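Local coordinates for protein cytokinin riboside 5'-monophosphate phosphoribohydrolase (Corynebacterium glutamicum, PDB 5WQ3) that belongs to the possible lysine decarboxylase family of the SLOG clan and has an alpha/beta fold built on a parallel sheet, at residues 180-185 and 194-199; 210-215 and 225-230. One frame throughout, in Å; residues are numbered along the deposited sequence.

Contact 1: residues 180-185 and 194-199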
loop_
_atom_site.group_PDB
_atom_site.type_symbol
_atom_site.label_atom_id
_atom_site.label_comp_id
_atom_site.label_asym_id
_atom_site.label_seq_id
_atom_site.Cartn_x
_atom_site.Cartn_y
_atom_site.Cartn_z
ATOM N N PHE C 180 -18.608 10.013 63.656
ATOM C CA PHE C 180 -19.909 10.450 64.091
ATOM C C PHE C 180 -20.843 9.276 64.386
ATOM O O PHE C 180 -21.638 9.371 65.279
ATOM C CB PHE C 180 -20.507 11.489 63.203
ATOM C CG PHE C 180 -19.796 12.812 63.315
ATOM C CD1 PHE C 180 -19.885 13.528 64.466
ATOM C CD2 PHE C 180 -19.039 13.290 62.292
ATOM C CE1 PHE C 180 -19.218 14.713 64.648
ATOM C CE2 PHE C 180 -18.349 14.526 62.434
ATOM C CZ PHE C 180 -18.461 15.211 63.621
ATOM N N GLU C 181 -20.604 8.149 63.764
ATOM C CA GLU C 181 -21.334 6.946 64.170
ATOM C C GLU C 181 -20.979 6.484 65.569
ATOM O O GLU C 181 -21.857 6.218 66.356
ATOM C CB GLU C 181 -20.993 5.909 63.182
ATOM C CG GLU C 181 -21.744 4.633 63.202
ATOM C CD GLU C 181 -21.282 3.861 61.978
ATOM O OE1 GLU C 181 -21.215 4.491 60.868
ATOM O OE2 GLU C 181 -20.900 2.685 62.152
ATOM N N VAL C 182 -19.693 6.424 65.916
ATOM C CA VAL C 182 -19.364 5.978 67.265
ATOM C C VAL C 182 -19.870 7.007 68.276
ATOM O O VAL C 182 -20.357 6.667 69.332
ATOM C CB VAL C 182 -17.886 5.610 67.477
ATOM C CG1 VAL C 182 -16.929 6.736 67.067
ATOM C CG2 VAL C 182 -17.644 5.239 68.928
ATOM N N LEU C 183 -19.722 8.282 67.954
ATOM C CA LEU C 183 -20.193 9.316 68.841
ATOM C C LEU C 183 -21.706 9.156 69.126
ATOM O O LEU C 183 -22.095 9.267 70.271
ATOM C CB LEU C 183 -19.901 10.705 68.286
ATOM C CG LEU C 183 -18.504 11.188 68.599
ATOM C CD1 LEU C 183 -18.219 12.425 67.776
ATOM C CD2 LEU C 183 -18.343 11.489 70.084
ATOM N N CYS C 184 -22.498 8.876 68.102
ATOM C CA CYS C 184 -23.939 8.634 68.275
ATOM C C CYS C 184 -24.259 7.305 69.020
ATOM O O CYS C 184 -25.272 7.211 69.702
ATOM C CB CYS C 184 -24.640 8.699 66.907
ATOM S SG CYS C 184 -26.423 8.398 66.944
ATOM N N MET C 185 -23.399 6.299 68.888
ATOM C CA MET C 185 -23.526 5.047 69.603
ATOM C C MET C 185 -23.164 5.279 71.070
ATOM O O MET C 185 -23.807 4.735 71.957
ATOM C CB MET C 185 -22.669 3.968 68.995
ATOM C CG MET C 185 -23.044 3.576 67.579
ATOM S SD MET C 185 -24.553 2.604 67.535
ATOM C CE MET C 185 -25.737 3.687 66.749
ATOM N N PHE C 194 -16.340 3.139 75.887
ATOM C CA PHE C 194 -15.850 3.018 74.509
ATOM C C PHE C 194 -15.143 4.324 74.224
ATOM O O PHE C 194 -15.755 5.216 73.731
ATOM C CB PHE C 194 -17.006 2.793 73.552
ATOM C CG PHE C 194 -16.612 2.214 72.223
ATOM C CD1 PHE C 194 -15.925 2.975 71.286
ATOM C CD2 PHE C 194 -16.948 0.901 71.897
ATOM C CE1 PHE C 194 -15.517 2.440 70.076
ATOM C CE2 PHE C 194 -16.564 0.355 70.668
ATOM C CZ PHE C 194 -15.845 1.133 69.743
ATOM N N PRO C 195 -13.874 4.435 74.586
ATOM C CA PRO C 195 -13.169 5.726 74.426
ATOM C C PRO C 195 -12.897 6.091 72.960
ATOM O O PRO C 195 -12.771 5.233 72.074
ATOM C CB PRO C 195 -11.879 5.517 75.229
ATOM C CG PRO C 195 -11.701 4.046 75.265
ATOM C CD PRO C 195 -13.085 3.496 75.362
ATOM N N ILE C 196 -12.800 7.395 72.702
ATOM C CA ILE C 196 -12.743 7.879 71.374
ATOM C C ILE C 196 -11.633 8.887 71.414
ATOM O O ILE C 196 -11.675 9.824 72.245
ATOM C CB ILE C 196 -14.051 8.575 70.944
ATOM C CG1 ILE C 196 -15.246 7.591 70.964
ATOM C CG2 ILE C 196 -13.834 9.210 69.561
ATOM C CD1 ILE C 196 -16.571 8.283 70.812
ATOM N N VAL C 197 -10.648 8.685 70.563
ATOM C CA VAL C 197 -9.486 9.588 70.574
ATOM C C VAL C 197 -9.222 10.143 69.202
ATOM O O VAL C 197 -9.310 9.385 68.202
ATOM C CB VAL C 197 -8.201 8.869 71.006
ATOM C CG1 VAL C 197 -7.051 9.885 71.110
ATOM C CG2 VAL C 197 -8.419 8.166 72.319
ATOM N N LEU C 198 -8.951 11.473 69.129
ATOM C CA LEU C 198 -8.558 12.082 67.852
ATOM C C LEU C 198 -7.079 12.471 67.956
ATOM O O LEU C 198 -6.703 13.124 68.910
ATOM C CB LEU C 198 -9.455 13.324 67.451
ATOM C CG LEU C 198 -11.021 13.234 67.631
ATOM C CD1 LEU C 198 -11.712 14.500 67.225
ATOM C CD2 LEU C 198 -11.662 12.095 66.856
ATOM N N ILE C 199 -6.279 12.109 66.970
ATOM C CA ILE C 199 -4.866 12.425 66.915
ATOM C C ILE C 199 -4.582 13.516 65.909
ATOM O O ILE C 199 -4.876 13.360 64.779
ATOM C CB ILE C 199 -4.044 11.215 66.497
ATOM C CG1 ILE C 199 -4.352 10.011 67.371
ATOM C CG2 ILE C 199 -2.576 11.555 66.426
ATOM C CD1 ILE C 199 -3.805 10.026 68.752
#
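The phenyl ring of Phe194 meets the valine methyl CG2 of Val182 obliquely, with CD1 of Phe194 3.7 Å from CG2 of Val182 and the neighbouring CE1 just as near. The ring also pairs edge-to-face with Phe166. The same Val182 methyl also reaches tip to tip to Ile196, whose CD1 lies 3.7 Å from CG2 of Val182. In the conformer given here, one of two modelled for Val182, CG2 stands anti to the backbone N and meets both partners, while CG1 lies between N and the carbonyl carbon (chi1 54°). The Leu183 side chain crosses that of Ile196 at a slant, its CD2 3.7 Å from CD1 of Ile196. That isoleucine methyl is thus shared by two consecutive helix residues. No hydrogen bond spans the two segments; the contact is wholly apolar and largely buried. It seats helix 173-188 on strand 196-199, the second strand of the beta-alpha-beta unit that starts with strand 166-168. Val182 also touches Phe166 of that first strand, and strand 196-199 runs parallel between 166-168 and 230-232.

Contact 2: residues 210-215 and 225-230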
loop_
_atom_site.group_PDB
_atom_site.type_symbol
_atom_site.label_atom_id
_atom_site.label_comp_id
_atom_site.label_asym_id
_atom_site.label_seq_id
_atom_site.Cartn_x
_atom_site.Cartn_y
_atom_site.Cartn_z
ATOM N N TRP C 210 -16.189 23.929 66.263
ATOM C CA TRP C 210 -17.534 24.063 65.736
ATOM C C TRP C 210 -18.494 23.229 66.560
ATOM O O TRP C 210 -19.573 23.679 66.923
ATOM C CB TRP C 210 -17.574 23.649 64.254
ATOM C CG TRP C 210 -18.937 23.722 63.613
ATOM C CD1 TRP C 210 -19.644 24.845 63.273
ATOM C CD2 TRP C 210 -19.775 22.613 63.287
ATOM N NE1 TRP C 210 -20.857 24.500 62.740
ATOM C CE2 TRP C 210 -20.950 23.124 62.736
ATOM C CE3 TRP C 210 -19.617 21.252 63.388
ATOM C CZ2 TRP C 210 -21.978 22.330 62.319
ATOM C CZ3 TRP C 210 -20.644 20.446 62.962
ATOM C CH2 TRP C 210 -21.806 20.998 62.416
ATOM N N ILE C 211 -18.122 22.001 66.852
ATOM C CA ILE C 211 -19.005 21.156 67.652
ATOM C C ILE C 211 -19.349 21.838 69.010
ATOM O O ILE C 211 -20.526 21.868 69.418
ATOM C CB ILE C 211 -18.381 19.770 67.882
ATOM C CG1 ILE C 211 -18.368 18.959 66.559
ATOM C CG2 ILE C 211 -19.173 18.995 68.943
ATOM C CD1 ILE C 211 -17.478 17.730 66.611
ATOM N N ARG C 212 -18.350 22.391 69.699
ATOM C CA ARG C 212 -18.642 23.116 70.978
ATOM C C ARG C 212 -19.427 24.420 70.778
ATOM O O ARG C 212 -20.446 24.655 71.418
ATOM C CB ARG C 212 -17.389 23.429 71.774
ATOM C CG ARG C 212 -16.379 22.318 71.820
ATOM C CD ARG C 212 -15.221 22.663 72.727
ATOM N NE ARG C 212 -14.662 21.441 73.307
ATOM C CZ ARG C 212 -15.116 20.852 74.417
ATOM N NH1 ARG C 212 -14.534 19.736 74.860
ATOM N NH2 ARG C 212 -16.155 21.358 75.092
ATOM N N HIS C 213 -18.997 25.247 69.849
ATOM C CA HIS C 213 -19.553 26.591 69.774
ATOM C C HIS C 213 -20.914 26.554 69.077
ATOM O O HIS C 213 -21.729 27.450 69.210
ATOM C CB HIS C 213 -18.557 27.573 69.134
ATOM C CG HIS C 213 -17.363 27.864 70.002
ATOM N ND1 HIS C 213 -16.057 27.725 69.565
ATOM C CD2 HIS C 213 -17.281 28.254 71.302
ATOM C CE1 HIS C 213 -15.226 28.030 70.551
ATOM N NE2 HIS C 213 -15.943 28.352 71.617
ATOM N N ARG C 214 -21.192 25.490 68.372
ATOM C CA ARG C 214 -22.397 25.464 67.653
ATOM C C ARG C 214 -23.291 24.331 68.072
ATOM O O ARG C 214 -24.462 24.571 68.381
ATOM C CB ARG C 214 -22.058 25.414 66.172
ATOM C CG ARG C 214 -23.218 25.537 65.242
ATOM C CD ARG C 214 -24.065 26.768 65.513
ATOM N NE ARG C 214 -23.380 27.982 65.071
ATOM C CZ ARG C 214 -24.017 29.103 64.704
ATOM N NH1 ARG C 214 -25.361 29.170 64.717
ATOM N NH2 ARG C 214 -23.314 30.153 64.309
ATOM N N LEU C 215 -22.828 23.087 68.108
ATOM C CA LEU C 215 -23.816 22.056 68.483
ATOM C C LEU C 215 -24.231 22.144 69.990
ATOM O O LEU C 215 -25.386 21.891 70.362
ATOM C CB LEU C 215 -23.293 20.666 68.196
ATOM C CG LEU C 215 -22.870 20.342 66.768
ATOM C CD1 LEU C 215 -22.597 18.855 66.527
ATOM C CD2 LEU C 215 -23.909 20.801 65.798
ATOM N N ASP C 225 -21.039 14.860 75.678
ATOM C CA ASP C 225 -20.942 14.096 74.399
ATOM C C ASP C 225 -19.698 14.480 73.537
ATOM O O ASP C 225 -19.247 13.663 72.718
ATOM C CB ASP C 225 -22.183 14.270 73.540
ATOM C CG ASP C 225 -23.464 13.991 74.286
ATOM O OD1 ASP C 225 -23.395 13.176 75.214
ATOM O OD2 ASP C 225 -24.527 14.581 73.936
ATOM N N VAL C 226 -19.192 15.703 73.724
ATOM C CA VAL C 226 -17.991 16.153 73.088
ATOM C C VAL C 226 -16.768 16.163 74.024
ATOM O O VAL C 226 -15.676 15.813 73.617
ATOM C CB VAL C 226 -18.218 17.529 72.388
ATOM C CG1 VAL C 226 -18.514 18.663 73.374
ATOM C CG2 VAL C 226 -17.035 17.897 71.505
ATOM N N ASP C 227 -16.941 16.555 75.281
ATOM C CA ASP C 227 -15.825 16.557 76.260
ATOM C C ASP C 227 -15.194 15.213 76.493
ATOM O O ASP C 227 -14.066 15.165 76.903
ATOM C CB ASP C 227 -16.303 17.044 77.641
ATOM C CG ASP C 227 -16.405 18.550 77.727
ATOM O OD1 ASP C 227 -16.139 19.225 76.712
ATOM O OD2 ASP C 227 -16.757 19.054 78.810
ATOM N N ARG C 228 -15.923 14.130 76.236
ATOM C CA ARG C 228 -15.423 12.775 76.482
ATOM C C ARG C 228 -14.413 12.235 75.469
ATOM O O ARG C 228 -13.753 11.222 75.749
ATOM C CB ARG C 228 -16.594 11.811 76.519
ATOM C CG ARG C 228 -17.225 11.518 75.155
ATOM C CD ARG C 228 -18.616 10.892 75.302
ATOM N NE ARG C 228 -18.547 9.873 76.347
ATOM C CZ ARG C 228 -19.476 9.602 77.267
ATOM N NH1 ARG C 228 -20.623 10.251 77.318
ATOM N NH2 ARG C 228 -19.241 8.651 78.166
ATOM N N MET C 229 -14.274 12.889 74.303
ATOM C CA MET C 229 -13.210 12.525 73.382
ATOM C C MET C 229 -11.906 13.144 73.843
ATOM O O MET C 229 -11.855 14.291 74.195
ATOM C CB MET C 229 -13.412 13.118 72.000
ATOM C CG MET C 229 -14.608 12.651 71.265
ATOM S SD MET C 229 -14.452 13.128 69.533
ATOM C CE MET C 229 -15.339 14.681 69.626
ATOM N N LEU C 230 -10.821 12.456 73.664
ATOM C CA LEU C 230 -9.532 13.074 73.836
ATOM C C LEU C 230 -9.040 13.495 72.481
ATOM O O LEU C 230 -9.138 12.736 71.524
ATOM C CB LEU C 230 -8.561 12.076 74.415
ATOM C CG LEU C 230 -7.119 12.487 74.443
ATOM C CD1 LEU C 230 -6.883 13.746 75.283
ATOM C CD2 LEU C 230 -6.316 11.310 74.934
#
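Arg212 and Asp227 form the salt bridge of this contact, and a single carboxylate oxygen takes both bonds. The guanidinium comes end-on: NH1 of Arg212 lies 2.5 Å from OD1 of Asp227, a short separation whose exact length is doubtful, and NH2 of Arg212 lies 2.7 Å from the same OD1. The oxygen sits close to the guanidinium plane, between the two nitrogens, and neither hydrogen bond is straight, the N-H...O angles being 143° for NH1 and 134° for NH2. NH1 approaches OD1 on the anti side and somewhat out of the carboxylate plane, whereas NH2 comes nearly along the C-O axis. The two flat groups are tilted 38° to each other. An extended run from CG to NE carries the guanidinium out to Asp227. NH2 also has a long, weak ion pair with Glu223, so the arginine's charge is probably balanced by more than one acid.

The apolar part is carried by Ile211 and Val226. CG2 of Ile211 packs 3.5 Å from CG2 of Val226, the two side chains sliding past each other in opposite directions. The other valine methyl, CG1, is placed between the backbone N and the carbonyl carbon and lies over one face of the Arg212 guanidinium, offset toward its rim; CG1 of Val226 is 4.0 Å from NH2 of Arg212. Val226 therefore meets Ile211 with one branch and covers part of the guanidinium face with the other. Ile221 touches both Ile211 and Val226, while Phe180 of helix 173-188 also packs on Ile211.

The contact sets helix 201-216 against the short helix 223-227, both within the crossover from strand 196-199 to the parallel strand 230-232 of the alpha/beta sheet.

Contact 1 comes first along the chain and contact 2 follows, and their centres lie about 11 Å apart on the same side of the chain's centre. Helix 201-216 follows directly on strand 196-199, so the chain passes from the sheet side of contact 1 into the first helix of contact 2. The two also touch: Leu198 N lies 2.7 Å from Leu230 O and Ile196 O lies 3.1 Å from Leu230 N, both probable hydrogen bonds between adjacent parallel strands. CD2 of Leu183 also packs against Asp225 O. Together they join two successive crossovers at the 230-232 edge of the seven-stranded parallel sheet.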